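Local coordinates for protein serpin-12 (Manduca sexta, PDB 6CJ7) that probably inhibits serine proteases as a serpin and controls the prophenoloxidase activation system in larval hemolymph, at residues Tyr172-Trp177 and Thr325-Gly330. Sequence-based numbering, arbitrary orientation.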
# COMPACT_ATOMS: atom_id res chain seq x y z
N TYR A 172 0.10 7.68 2.55
CA TYR A 172 -0.24 7.88 3.97
C TYR A 172 -1.75 7.89 4.10
O TYR A 172 -2.43 8.58 3.33
CB TYR A 172 0.34 9.20 4.49
CG TYR A 172 -0.26 9.67 5.79
CD1 TYR A 172 -0.01 8.99 6.97
CD2 TYR A 172 -1.02 10.83 5.86
CE1 TYR A 172 -0.54 9.43 8.19
CE2 TYR A 172 -1.55 11.28 7.07
CZ TYR A 172 -1.30 10.58 8.22
OH TYR A 172 -1.81 11.02 9.43
N PHE A 173 -2.28 7.16 5.07
CA PHE A 173 -3.72 7.22 5.34
C PHE A 173 -3.98 7.39 6.82
O PHE A 173 -3.43 6.66 7.65
CB PHE A 173 -4.46 5.97 4.86
CG PHE A 173 -5.96 6.05 5.04
CD1 PHE A 173 -6.57 5.50 6.16
CD2 PHE A 173 -6.75 6.70 4.11
CE1 PHE A 173 -7.94 5.58 6.35
CE2 PHE A 173 -8.12 6.79 4.28
CZ PHE A 173 -8.73 6.23 5.40
N LYS A 174 -4.85 8.34 7.16
CA LYS A 174 -5.45 8.43 8.48
C LYS A 174 -6.89 8.87 8.26
O LYS A 174 -7.12 9.97 7.76
CB LYS A 174 -4.71 9.43 9.38
CG LYS A 174 -4.99 9.25 10.89
CD LYS A 174 -6.31 9.84 11.31
CE LYS A 174 -6.64 9.45 12.75
NZ LYS A 174 -8.05 9.79 13.05
N GLY A 175 -7.85 8.02 8.62
CA GLY A 175 -9.24 8.28 8.34
C GLY A 175 -10.01 8.62 9.61
O GLY A 175 -9.50 8.58 10.72
N LEU A 176 -11.27 8.98 9.39
CA LEU A 176 -12.22 9.26 10.46
C LEU A 176 -13.30 8.19 10.40
O LEU A 176 -13.93 8.01 9.35
CB LEU A 176 -12.82 10.66 10.29
CG LEU A 176 -13.62 11.25 11.44
CD1 LEU A 176 -12.75 12.18 12.25
CD2 LEU A 176 -14.83 11.99 10.90
N TRP A 177 -13.52 7.48 11.49
CA TRP A 177 -14.57 6.47 11.49
C TRP A 177 -15.93 7.11 11.26
O TRP A 177 -16.19 8.25 11.66
CB TRP A 177 -14.59 5.71 12.82
CG TRP A 177 -13.32 5.02 13.16
CD1 TRP A 177 -12.51 5.29 14.24
CD2 TRP A 177 -12.70 3.91 12.47
NE1 TRP A 177 -11.44 4.45 14.24
CE2 TRP A 177 -11.53 3.59 13.18
CE3 TRP A 177 -13.03 3.18 11.32
CZ2 TRP A 177 -10.67 2.56 12.78
CZ3 TRP A 177 -12.17 2.16 10.92
CH2 TRP A 177 -11.01 1.85 11.66
N THR A 325 -2.33 4.90 10.07
CA THR A 325 -2.55 5.22 11.47
C THR A 325 -4.04 5.08 11.76
O THR A 325 -4.86 5.60 11.00
CB THR A 325 -2.10 6.64 11.82
OG1 THR A 325 -0.70 6.79 11.50
CG2 THR A 325 -2.30 6.94 13.30
N ILE A 326 -4.39 4.44 12.88
CA ILE A 326 -5.77 4.45 13.33
C ILE A 326 -5.84 4.93 14.77
O ILE A 326 -4.91 4.73 15.55
CB ILE A 326 -6.47 3.07 13.18
CG1 ILE A 326 -5.91 2.03 14.14
CG2 ILE A 326 -6.40 2.56 11.73
CD1 ILE A 326 -6.80 0.81 14.20
N ASP A 327 -6.94 5.59 15.11
CA ASP A 327 -7.22 5.96 16.50
C ASP A 327 -8.74 6.05 16.66
O ASP A 327 -9.49 5.56 15.82
CB ASP A 327 -6.46 7.25 16.90
CG ASP A 327 -6.90 8.49 16.14
OD1 ASP A 327 -8.01 8.53 15.56
OD2 ASP A 327 -6.12 9.47 16.15
N GLU A 328 -9.19 6.68 17.75
CA GLU A 328 -10.60 6.63 18.11
C GLU A 328 -11.50 7.54 17.29
O GLU A 328 -12.72 7.40 17.34
CB GLU A 328 -10.80 7.00 19.59
CG GLU A 328 -10.22 6.04 20.62
CD GLU A 328 -8.78 6.37 21.00
OE1 GLU A 328 -8.34 5.87 22.07
OE2 GLU A 328 -8.06 7.07 20.27
N ARG A 329 -10.94 8.51 16.58
CA ARG A 329 -11.74 9.66 16.15
C ARG A 329 -12.75 9.28 15.07
O ARG A 329 -12.44 8.53 14.13
CB ARG A 329 -10.82 10.79 15.66
CG ARG A 329 -11.51 12.13 15.73
CD ARG A 329 -10.60 13.30 15.37
NE ARG A 329 -11.37 14.55 15.33
CZ ARG A 329 -11.61 15.24 14.22
NH1 ARG A 329 -11.12 14.83 13.06
NH2 ARG A 329 -12.32 16.36 14.28
N GLY A 330 -13.97 9.81 15.21
CA GLY A 330 -15.04 9.54 14.28
C GLY A 330 -15.93 10.74 14.08
O GLY A 330 -15.80 11.76 14.76
O HOH W 1 -0.63 9.84 11.66
O HOH W 2 -9.88 7.81 13.47
O HOH W 3 -7.36 5.71 10.09
O HOH W 4 -8.91 5.64 12.52
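Phe173 and Thr325 join strands 165-174 and 317-326 in the serpin fold: Thr325 N donates to Phe173 O at 3.2 Å, the parallel pairing expected of strands s3A and s5A at the breach, where insertion of the reactive-centre loop begins in serpins. Beyond it the backbones part around water 3, which accepts from Gly175 N and donates to Thr325 O. They meet again where Trp177 N donates to Arg329 O (3.0 Å).

The ionic element is the salt bridge from Lys174 NZ to Asp327 OD1, 2.8 Å long. The lysine chain, bent at chi2 (-78°), passes Thr325 with its CG 4.0 Å from Thr325 CB, then crosses the aspartate at about a right angle. OD1 also accepts from Arg329 N, closing an Asx turn; the two donors approach from opposite faces of the carboxylate, which probably restrains its rotation. The ammonium group additionally donates to Gly175 O and to water 2, and that water donates to Arg329 O. A methionine in place of Lys174 would probably leave the Asp327 charge without its mate and Gly175 O and water 2 without this donor.

Van der Waals contacts flank these bonds. Leu176 CG packs 3.5 Å from Gly330 C, and its CD1 meets the guanidinium of Arg329 obliquely. The apolar pair is Trp177 CZ2 and Ile326 CB, 4.2 Å apart, while the indole also stacks with Phe227 and meets Phe181 edge-to-face.

The remaining hydrogen bond belongs to the same indole: with CG beside the backbone N (chi1 -58°), Trp177 turns its NE1 to Asp327 O, 2.7 Å away and nearly in line with the C=O bond, although the N-H...O angle is bent to 144°.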